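Side-chain contacts in pullulanase (Bacillus acidopullulyticus, PDB 2WAN), which probably hydrolyses the alpha-1,6-glucosidic branch linkages of pullulan and related starch polysaccharides, as a glycoside hydrolase with an alpha-amylase-type catalytic domain: residues E424-N429 / H615-R620; V431-Y436 / G645-G650; I435-V440 / T733-M738; Q670-G675 / P725-N730. All blocks are in the same frame, centred on the assembly; numbering follows the deposited sequence. Where two conformers were deposited one is given.

Interaction 1. Residues E424-N429 / H615-R620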
# COMPACT_ATOMS: atom_id res chain seq x y z
N GLU A 424 -11.69 10.41 20.00
CA GLU A 424 -10.69 9.64 19.25
C GLU A 424 -9.84 8.73 20.12
O GLU A 424 -9.56 9.02 21.30
CB GLU A 424 -9.79 10.57 18.42
CG GLU A 424 -9.05 11.66 19.21
CD GLU A 424 -9.87 12.95 19.42
OE1 GLU A 424 -11.11 12.96 19.22
OE2 GLU A 424 -9.25 13.97 19.79
N GLN A 425 -9.43 7.62 19.51
CA GLN A 425 -8.59 6.63 20.16
C GLN A 425 -7.26 6.50 19.39
O GLN A 425 -7.05 5.56 18.61
CB GLN A 425 -9.32 5.29 20.27
CG GLN A 425 -10.47 5.29 21.27
CD GLN A 425 -10.04 5.63 22.68
OE1 GLN A 425 -10.66 6.45 23.36
NE2 GLN A 425 -8.97 4.99 23.14
N THR A 426 -6.40 7.48 19.61
CA THR A 426 -5.11 7.60 18.93
C THR A 426 -4.07 7.77 20.03
O THR A 426 -4.03 8.81 20.70
CB THR A 426 -5.09 8.82 17.99
OG1 THR A 426 -5.67 9.96 18.66
CG2 THR A 426 -5.91 8.55 16.73
N PRO A 427 -3.23 6.74 20.24
CA PRO A 427 -2.25 6.84 21.32
C PRO A 427 -1.04 7.71 20.95
O PRO A 427 -0.96 8.21 19.82
CB PRO A 427 -1.81 5.39 21.51
CG PRO A 427 -1.86 4.85 20.14
CD PRO A 427 -3.12 5.45 19.54
N ALA A 428 -0.12 7.88 21.90
CA ALA A 428 1.05 8.76 21.68
C ALA A 428 1.95 8.28 20.54
O ALA A 428 2.54 9.10 19.83
CB ALA A 428 1.85 8.92 22.98
N ASN A 429 2.05 6.97 20.37
CA ASN A 429 2.95 6.39 19.38
C ASN A 429 2.33 5.10 18.85
O ASN A 429 1.64 4.42 19.59
CB ASN A 429 4.32 6.09 20.01
CG ASN A 429 5.37 5.78 18.98
OD1 ASN A 429 5.48 4.64 18.48
ND2 ASN A 429 6.14 6.80 18.60
N HIS A 615 -14.49 9.71 12.01
CA HIS A 615 -13.66 9.68 13.25
C HIS A 615 -12.82 8.40 13.32
O HIS A 615 -12.58 7.86 14.40
CB HIS A 615 -14.48 9.86 14.55
CG HIS A 615 -15.36 11.09 14.58
ND1 HIS A 615 -16.22 11.34 15.63
CD2 HIS A 615 -15.55 12.10 13.70
CE1 HIS A 615 -16.88 12.46 15.40
NE2 HIS A 615 -16.50 12.94 14.24
N VAL A 616 -12.41 7.92 12.15
CA VAL A 616 -11.53 6.75 12.15
C VAL A 616 -10.13 7.17 12.59
O VAL A 616 -9.71 8.33 12.46
CB VAL A 616 -11.55 5.95 10.82
CG1 VAL A 616 -12.95 5.32 10.59
CG2 VAL A 616 -11.09 6.80 9.63
N ASP A 617 -9.43 6.20 13.20
CA ASP A 617 -8.20 6.48 13.93
C ASP A 617 -6.92 6.11 13.17
O ASP A 617 -5.80 6.37 13.64
CB ASP A 617 -8.25 5.72 15.26
CG ASP A 617 -9.49 6.05 16.06
OD1 ASP A 617 -9.56 7.16 16.62
OD2 ASP A 617 -10.38 5.17 16.15
N GLY A 618 -7.06 5.51 11.99
CA GLY A 618 -5.89 5.09 11.24
C GLY A 618 -6.26 4.26 10.03
O GLY A 618 -7.44 4.00 9.80
N PHE A 619 -5.24 3.87 9.26
CA PHE A 619 -5.45 3.14 8.01
C PHE A 619 -4.40 2.08 7.80
O PHE A 619 -3.20 2.30 8.08
CB PHE A 619 -5.43 4.08 6.78
CG PHE A 619 -6.54 5.11 6.78
CD1 PHE A 619 -7.84 4.77 6.37
CD2 PHE A 619 -6.30 6.41 7.21
CE1 PHE A 619 -8.87 5.73 6.38
CE2 PHE A 619 -7.33 7.37 7.20
CZ PHE A 619 -8.60 7.03 6.81
N ARG A 620 -4.88 0.95 7.29
CA ARG A 620 -4.04 -0.14 6.77
C ARG A 620 -4.15 -0.10 5.24
O ARG A 620 -5.20 -0.40 4.69
CB ARG A 620 -4.52 -1.49 7.32
CG ARG A 620 -3.83 -2.76 6.72
CD ARG A 620 -4.70 -3.49 5.71
NE ARG A 620 -4.06 -4.76 5.31
CZ ARG A 620 -4.15 -5.32 4.11
NH1 ARG A 620 -4.86 -4.76 3.14
NH2 ARG A 620 -3.51 -6.47 3.87
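Gln-425 N donates to Asp-617 OD1 over 2.9 Å, at an N-H...O angle of 159°. This is the one hydrogen bond that joins the two segments. The donor comes from above the carboxylate plane, 49° out of it. The other oxygen, OD2, accepts from Val-548 N, so main-chain groups of two separate parts of the chain hold one carboxylate. The aspartate is buried, and these two bonds to main-chain N-H groups satisfy both of its oxygens. With CG anti to the carbonyl carbon (chi1 -55°), Asp-617 lays its acid group against the loop 424-429. Gln-425 O lies 3.6 Å from Asp-617 CB. The Gln-425 side chain bends off at chi2 and touches His-542 of helix 529-543, which the Asp-617 side chain touches as well. Asp-617 comes just before strand 618-621, the fourth strand of the (beta/alpha)8 barrel, and the loop 424-429 runs up to the first strand, 435-438. Thr-426 sets its methyl beside the aspartate: CG2 is 3.8 Å from Asp-617 O and 4.0 Å from Asp-617 CB. Its hydroxyl is used separately, with Asn-643 ND2 as partner. Glu-424 adds a looser touch, CB to Asp-617 OD1 at 3.9 Å.

Interaction 2. Residues V431-Y436 / G645-G650; sequences VDEVIY and GIVLYG
The inside of the (beta/alpha)8 barrel brings together side chains from its first strand, 435-438, with the residues just before it, and from its fifth, 647-650. In the strand order these two lie opposite each other, and no backbone bond links them. Ile-435 and Tyr-649 point at each other across the barrel. Ile-435 CD1 meets the phenol end of the tyrosine, 3.8 Å from Tyr-649 CZ, and it approaches the ring obliquely. Ile-435 CG2 also touches the hydroxyl, at 3.7 Å from Tyr-649 OH, so both branches of the isoleucine lie against this oxygen. Tyr-649 holds CG between its backbone N and carbonyl carbon (chi1 54°), and from there the ring extends across the barrel. The hydroxyl is hydrogen-bonded to Gln-487 OE1 and Asn-549 ND2, which fixes the ring's polar end in a buried setting. Nearer the N-terminal end of the barrel, Glu-433, two residues before Ile-435, runs alongside Val-647 in the reverse sense. Its OE2 is 3.4 Å from Val-647 CG2, and its OE1 is 3.9 Å from Val-647 CB. The carboxylate thus rests on a valine methyl. OE1 has a weak hydrogen bond from Asn-549 ND2. Burial against this apolar surface may favour the protonated acid. Around the contact, strand 435-438 runs between strands 485-488 and 773-777, and Ile-435 also packs on Val-773 and Phe-775. Strand 647-650 lies beside strand 618-621, and Leu-648 turns outward onto helix 629-642.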
# COMPACT_ATOMS: atom_id res chain seq x y z
N VAL A 431 3.52 2.23 18.52
CA VAL A 431 3.93 1.05 19.33
C VAL A 431 3.02 0.79 20.53
O VAL A 431 3.13 -0.26 21.18
CB VAL A 431 5.41 1.09 19.81
CG1 VAL A 431 6.38 1.17 18.61
CG2 VAL A 431 5.68 2.22 20.81
N ASP A 432 2.12 1.74 20.81
CA ASP A 432 1.15 1.63 21.89
C ASP A 432 -0.15 0.94 21.45
O ASP A 432 -1.06 0.76 22.28
CB ASP A 432 0.81 3.02 22.46
CG ASP A 432 2.03 3.71 23.07
OD1 ASP A 432 2.90 2.99 23.61
OD2 ASP A 432 2.12 4.94 22.99
N GLU A 433 -0.24 0.56 20.18
CA GLU A 433 -1.44 -0.16 19.71
C GLU A 433 -1.22 -1.67 19.72
O GLU A 433 -0.11 -2.13 19.52
CB GLU A 433 -1.83 0.28 18.29
CG GLU A 433 -2.26 1.76 18.23
CD GLU A 433 -3.16 2.11 17.08
OE1 GLU A 433 -3.18 1.37 16.07
OE2 GLU A 433 -3.86 3.15 17.18
N VAL A 434 -2.28 -2.42 20.02
CA VAL A 434 -2.32 -3.87 19.76
C VAL A 434 -3.49 -4.08 18.82
O VAL A 434 -4.67 -3.96 19.23
CB VAL A 434 -2.48 -4.70 21.04
CG1 VAL A 434 -2.31 -6.19 20.69
CG2 VAL A 434 -1.43 -4.32 22.07
N ILE A 435 -3.16 -4.38 17.57
CA ILE A 435 -4.11 -4.29 16.47
C ILE A 435 -4.75 -5.67 16.23
O ILE A 435 -4.06 -6.68 16.12
CB ILE A 435 -3.41 -3.75 15.19
CG1 ILE A 435 -2.87 -2.34 15.44
CG2 ILE A 435 -4.40 -3.72 14.02
CD1 ILE A 435 -1.96 -1.79 14.31
N TYR A 436 -6.08 -5.69 16.11
CA TYR A 436 -6.85 -6.92 15.97
C TYR A 436 -7.64 -6.87 14.67
O TYR A 436 -8.59 -6.09 14.54
CB TYR A 436 -7.79 -7.01 17.18
CG TYR A 436 -8.66 -8.24 17.34
CD1 TYR A 436 -9.96 -8.27 16.82
CD2 TYR A 436 -8.22 -9.34 18.08
CE1 TYR A 436 -10.80 -9.37 17.01
CE2 TYR A 436 -9.05 -10.46 18.28
CZ TYR A 436 -10.33 -10.46 17.77
OH TYR A 436 -11.15 -11.55 17.99
N GLY A 645 -1.50 11.51 16.45
CA GLY A 645 -1.65 10.13 16.90
C GLY A 645 -2.23 9.16 15.88
O GLY A 645 -2.28 7.96 16.14
N ILE A 646 -2.67 9.67 14.72
CA ILE A 646 -3.22 8.77 13.69
C ILE A 646 -2.14 7.75 13.26
O ILE A 646 -0.99 8.12 13.05
CB ILE A 646 -3.81 9.57 12.49
CG1 ILE A 646 -5.11 10.26 12.94
CG2 ILE A 646 -4.11 8.64 11.30
CD1 ILE A 646 -5.74 11.23 11.91
N VAL A 647 -2.53 6.48 13.16
CA VAL A 647 -1.57 5.40 12.85
C VAL A 647 -1.79 4.91 11.43
O VAL A 647 -2.93 4.61 11.04
CB VAL A 647 -1.72 4.22 13.84
CG1 VAL A 647 -0.74 3.08 13.50
CG2 VAL A 647 -1.51 4.71 15.27
N LEU A 648 -0.71 4.86 10.66
CA LEU A 648 -0.75 4.57 9.24
C LEU A 648 0.26 3.50 8.90
O LEU A 648 1.43 3.61 9.30
CB LEU A 648 -0.42 5.84 8.43
CG LEU A 648 -1.26 7.06 8.80
CD1 LEU A 648 -0.61 8.34 8.25
CD2 LEU A 648 -2.71 6.89 8.31
N TYR A 649 -0.16 2.48 8.17
CA TYR A 649 0.77 1.37 7.83
C TYR A 649 0.20 0.57 6.67
O TYR A 649 -0.95 0.78 6.25
CB TYR A 649 1.03 0.47 9.07
CG TYR A 649 -0.26 -0.02 9.67
CD1 TYR A 649 -0.99 0.78 10.56
CD2 TYR A 649 -0.79 -1.27 9.30
CE1 TYR A 649 -2.21 0.36 11.10
CE2 TYR A 649 -2.01 -1.70 9.82
CZ TYR A 649 -2.72 -0.89 10.71
OH TYR A 649 -3.93 -1.33 11.22
N GLY A 650 1.00 -0.34 6.13
CA GLY A 650 0.50 -1.18 5.03
C GLY A 650 1.49 -2.20 4.52
O GLY A 650 2.58 -2.33 5.08

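Interaction 3. Residues I435-V440 / T733-M738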
# COMPACT_ATOMS: atom_id res chain seq x y z
N ILE A 435 -3.16 -4.38 17.57
CA ILE A 435 -4.11 -4.29 16.47
C ILE A 435 -4.75 -5.67 16.23
O ILE A 435 -4.06 -6.68 16.12
CB ILE A 435 -3.41 -3.75 15.19
CG1 ILE A 435 -2.87 -2.34 15.44
CG2 ILE A 435 -4.40 -3.72 14.02
CD1 ILE A 435 -1.96 -1.79 14.31
N TYR A 436 -6.08 -5.69 16.11
CA TYR A 436 -6.85 -6.92 15.97
C TYR A 436 -7.64 -6.87 14.67
O TYR A 436 -8.59 -6.09 14.54
CB TYR A 436 -7.79 -7.01 17.18
CG TYR A 436 -8.66 -8.24 17.34
CD1 TYR A 436 -9.96 -8.27 16.82
CD2 TYR A 436 -8.22 -9.34 18.08
CE1 TYR A 436 -10.80 -9.37 17.01
CE2 TYR A 436 -9.05 -10.46 18.28
CZ TYR A 436 -10.33 -10.46 17.77
OH TYR A 436 -11.15 -11.55 17.99
N GLU A 437 -7.23 -7.67 13.68
CA GLU A 437 -7.88 -7.65 12.35
C GLU A 437 -9.21 -8.42 12.35
O GLU A 437 -9.27 -9.56 12.80
CB GLU A 437 -6.95 -8.25 11.29
CG GLU A 437 -7.51 -8.12 9.85
CD GLU A 437 -6.56 -8.76 8.81
OE1 GLU A 437 -5.96 -9.82 9.10
OE2 GLU A 437 -6.44 -8.22 7.71
N ALA A 438 -10.27 -7.79 11.86
CA ALA A 438 -11.59 -8.45 11.83
C ALA A 438 -12.40 -8.02 10.61
O ALA A 438 -12.39 -6.85 10.23
CB ALA A 438 -12.38 -8.12 13.12
N HIS A 439 -13.09 -8.98 10.00
CA HIS A 439 -14.07 -8.74 8.94
C HIS A 439 -15.46 -8.55 9.56
O HIS A 439 -15.83 -9.30 10.46
CB HIS A 439 -14.04 -9.96 8.02
CG HIS A 439 -14.87 -9.85 6.78
ND1 HIS A 439 -16.23 -10.07 6.77
CD2 HIS A 439 -14.51 -9.63 5.49
CE1 HIS A 439 -16.68 -9.95 5.53
NE2 HIS A 439 -15.66 -9.69 4.74
N VAL A 440 -16.21 -7.53 9.11
CA VAL A 440 -17.52 -7.24 9.74
C VAL A 440 -18.49 -8.43 9.70
O VAL A 440 -19.22 -8.67 10.68
CB VAL A 440 -18.18 -5.98 9.10
CG1 VAL A 440 -19.57 -5.73 9.68
CG2 VAL A 440 -17.28 -4.73 9.35
N THR A 733 0.32 -14.05 11.50
CA THR A 733 -0.72 -14.35 10.51
C THR A 733 -1.61 -13.13 10.26
O THR A 733 -1.58 -12.17 11.02
CB THR A 733 -1.65 -15.52 10.94
OG1 THR A 733 -2.30 -15.19 12.17
CG2 THR A 733 -0.84 -16.83 11.13
N SER A 734 -2.41 -13.23 9.19
CA SER A 734 -3.38 -12.21 8.80
C SER A 734 -4.49 -12.90 8.01
O SER A 734 -4.48 -14.14 7.88
CB SER A 734 -2.69 -11.16 7.91
OG SER A 734 -2.35 -11.73 6.63
N HIS A 735 -5.44 -12.13 7.46
CA HIS A 735 -6.55 -12.72 6.69
C HIS A 735 -6.05 -13.51 5.47
O HIS A 735 -6.73 -14.45 5.02
CB HIS A 735 -7.56 -11.64 6.22
CG HIS A 735 -6.98 -10.67 5.23
ND1 HIS A 735 -7.04 -10.87 3.86
CD2 HIS A 735 -6.34 -9.50 5.41
CE1 HIS A 735 -6.44 -9.86 3.25
NE2 HIS A 735 -5.99 -9.02 4.17
N ASP A 736 -4.88 -13.13 4.95
CA ASP A 736 -4.26 -13.82 3.80
C ASP A 736 -3.62 -15.13 4.26
O ASP A 736 -3.21 -15.26 5.42
CB ASP A 736 -3.17 -12.96 3.15
CG ASP A 736 -3.74 -11.82 2.30
OD1 ASP A 736 -4.50 -12.10 1.34
OD2 ASP A 736 -3.39 -10.67 2.60
N ASN A 737 -3.52 -16.10 3.37
CA ASN A 737 -2.86 -17.36 3.72
C ASN A 737 -3.62 -18.10 4.85
O ASN A 737 -4.84 -17.98 4.95
CB ASN A 737 -1.38 -17.10 4.05
CG ASN A 737 -0.68 -16.30 2.97
OD1 ASN A 737 -0.55 -16.76 1.83
ND2 ASN A 737 -0.25 -15.09 3.30
N MET A 738 -2.90 -18.85 5.70
CA MET A 738 -3.57 -19.72 6.66
C MET A 738 -3.66 -19.14 8.07
O MET A 738 -2.82 -18.35 8.49
CB MET A 738 -2.86 -21.08 6.67
CG MET A 738 -2.66 -21.63 5.27
SD MET A 738 -1.71 -23.17 5.30
CE MET A 738 -2.85 -24.26 6.16
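Glu-437 spans the gap between strand 435-438 and the loop 733-738 with a fully stretched side chain. Its CG stands anti to the backbone N (chi1 -174°), and the chain stays extended to the carboxylate. This reach brings OE1 to His-735 N, which donates over 2.9 Å. The bond is bent, at 134°, and the N-H arrives on the syn side of OE1, somewhat out of the carboxylate plane. The same oxygen lies against the preceding residue, 3.5 Å from Ser-734 CA and 3.7 Å from Ser-734 CB. His-735 has CG between its own N and carbonyl carbon (chi1 66°). This folds the imidazole back toward the glutamate. The carboxyl group lies near the ring edge, but the imidazole is probably flipped in the model and the approach is too close, so the nature of this side-chain meeting is doubtful. Within the loop, Asp-736 N donates to Ser-734 OG over 3.3 Å, a weak bond with the pattern of an ST turn. The sequence Thr-Ser-His-Asp-Asn fits conserved region IV of the alpha-amylase family, at the C-terminal side of the barrel where the active site of such enzymes lies. The loop leads from strand 728-730 to helix 740-747. Trp-507 meets the His-735 ring edge-to-face. Glu-437 also packs on Gln-487 of strand 485-488 and Phe-775 of strand 773-777, which flank its own strand.

Interaction 4. Residues Q670-G675 / P725-N730. With ACT (acetate ion), chain Q.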
# COMPACT_ATOMS: atom_id res chain seq x y z
N GLN A 670 11.90 1.76 2.77
CA GLN A 670 11.44 2.98 2.12
C GLN A 670 10.51 3.84 2.98
O GLN A 670 10.28 5.01 2.69
CB GLN A 670 10.79 2.65 0.77
CG GLN A 670 11.72 1.98 -0.23
CD GLN A 670 12.35 3.01 -1.15
OE1 GLN A 670 13.13 3.85 -0.71
NE2 GLN A 670 11.98 2.96 -2.42
N GLN A 671 9.99 3.26 4.07
CA GLN A 671 9.11 3.99 4.99
C GLN A 671 9.87 4.85 5.99
O GLN A 671 9.26 5.62 6.73
CB GLN A 671 8.21 3.01 5.76
CG GLN A 671 8.85 2.37 7.01
CD GLN A 671 10.06 1.48 6.71
OE1 GLN A 671 10.10 0.79 5.68
NE2 GLN A 671 11.03 1.47 7.62
N LYS A 672 11.19 4.69 6.05
CA LYS A 672 12.00 5.37 7.06
C LYS A 672 11.69 6.86 7.19
O LYS A 672 11.76 7.60 6.20
CB LYS A 672 13.49 5.16 6.79
CG LYS A 672 13.98 3.76 7.16
CD LYS A 672 15.47 3.63 6.90
CE LYS A 672 16.00 2.26 7.36
NZ LYS A 672 17.48 2.14 7.06
N GLY A 673 11.34 7.28 8.40
CA GLY A 673 11.12 8.69 8.72
C GLY A 673 9.82 9.28 8.19
O GLY A 673 9.57 10.47 8.39
N LEU A 674 8.98 8.46 7.55
CA LEU A 674 7.75 8.99 6.93
C LEU A 674 6.55 9.06 7.86
O LEU A 674 5.52 9.67 7.51
CB LEU A 674 7.38 8.20 5.68
CG LEU A 674 8.38 8.23 4.53
CD1 LEU A 674 7.75 7.58 3.28
CD2 LEU A 674 8.89 9.65 4.24
N GLY A 675 6.64 8.42 9.02
CA GLY A 675 5.51 8.39 9.97
C GLY A 675 4.50 7.30 9.63
O GLY A 675 3.31 7.40 9.96
N PRO A 725 10.92 2.00 15.98
CA PRO A 725 10.11 0.77 16.10
C PRO A 725 8.64 0.93 15.64
O PRO A 725 7.99 -0.06 15.29
CB PRO A 725 10.19 0.44 17.60
CG PRO A 725 10.47 1.78 18.27
CD PRO A 725 11.36 2.50 17.29
N SER A 726 8.13 2.16 15.63
CA SER A 726 6.80 2.43 15.05
C SER A 726 6.67 2.07 13.58
O SER A 726 5.55 1.97 13.07
CB SER A 726 6.44 3.91 15.25
OG SER A 726 7.42 4.73 14.63
N GLU A 727 7.80 1.86 12.88
CA GLU A 727 7.77 1.53 11.45
C GLU A 727 7.60 0.06 11.11
O GLU A 727 7.45 -0.29 9.93
CB GLU A 727 9.05 2.06 10.75
CG GLU A 727 9.14 3.58 10.89
CD GLU A 727 10.45 4.14 10.38
OE1 GLU A 727 11.30 3.35 9.91
OE2 GLU A 727 10.62 5.37 10.46
N THR A 728 7.60 -0.81 12.13
CA THR A 728 7.38 -2.24 11.90
C THR A 728 6.09 -2.72 12.54
O THR A 728 5.87 -2.53 13.75
CB THR A 728 8.59 -3.14 12.36
OG1 THR A 728 8.26 -4.51 12.12
CG2 THR A 728 8.91 -2.94 13.88
N ILE A 729 5.25 -3.33 11.71
CA ILE A 729 4.05 -4.05 12.18
C ILE A 729 4.42 -5.53 12.29
O ILE A 729 4.53 -6.24 11.28
CB ILE A 729 2.85 -3.86 11.24
CG1 ILE A 729 2.71 -2.39 10.79
CG2 ILE A 729 1.52 -4.40 11.90
CD1 ILE A 729 2.51 -1.36 11.94
N ASN A 730 4.60 -5.99 13.53
CA ASN A 730 5.05 -7.36 13.78
C ASN A 730 3.85 -8.29 13.78
O ASN A 730 2.82 -7.98 14.39
CB ASN A 730 5.74 -7.43 15.15
CG ASN A 730 7.01 -6.61 15.20
OD1 ASN A 730 7.73 -6.50 14.20
ND2 ASN A 730 7.30 -6.03 16.36
C ACT Q . 18.64 4.37 9.66
O ACT Q . 17.63 3.74 10.04
OXT ACT Q . 18.68 4.65 8.44
CH3 ACT Q . 19.74 4.75 10.59
O HOH W 1 8.43 6.97 10.78
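The buried carboxylate of Glu-727 is satisfied by neutral donors, and both bonds across the contact meet it from above its plane. Gln-671 NE2 donates to Glu-727 OE1 over 3.0 Å at 164°, with the oxygen close to the amide plane. Gly-673 N donates to Glu-727 OE2 over 2.9 Å at 168°. Each oxygen has a second partner. OE1 also accepts from Ser-723 N. OE2 accepts from a water, 2.7 Å from Glu-727 OE2, which in turn takes the N-H of Gly-675. Four bonds therefore hold the group and fix its rotation, and would probably favour the charged form. Glu-727 reaches them on an extended chain, with CG anti to the carbonyl carbon. The amide of Gln-671 is fixed too, by OE1 to Gly-669 N and by NE2 to Phe-721 O. Lys-672 does not pair with the glutamate: its NZ is 6.9 Å from Glu-727 OE1. The lysine runs outward to an acetate ion, probably from the crystallisation liquor, with NZ 3.1 Å from acetate OXT; Ser-723 OG also binds this ion. Residues 671-674 form a type II beta turn, closed by Leu-674 N to Gln-671 O, and Gly-673 has the positive phi (75°) usual at its third position. A turn held by a carboxylate here joins the entries to strands 677-679 and 728-730, neighbours in the (beta/alpha)8 barrel.

In the fold
All four contacts belong to one eight-stranded barrel. Interactions 1 and 2 are closest, with centres about 7 Å apart, and their strands 618-621 and 647-650 pair directly: Phe-619 N lies 3.0 Å from Val-647 O. Interaction 4 is about 11 Å from interaction 2, centre to centre, and Ile-729 CD1 packs 3.7 Å from Tyr-649 CB. It also touches interaction 1, where Asn-429 OD1 is 3.5 Å from Ser-726 CB. Interactions 2 and 3 share strand 435-438. Interaction 3 sits at the probable active-site end of the barrel. There Arg-620 touches His-735, and forms salt bridges to Asp-551, Asp-622 and Glu-651.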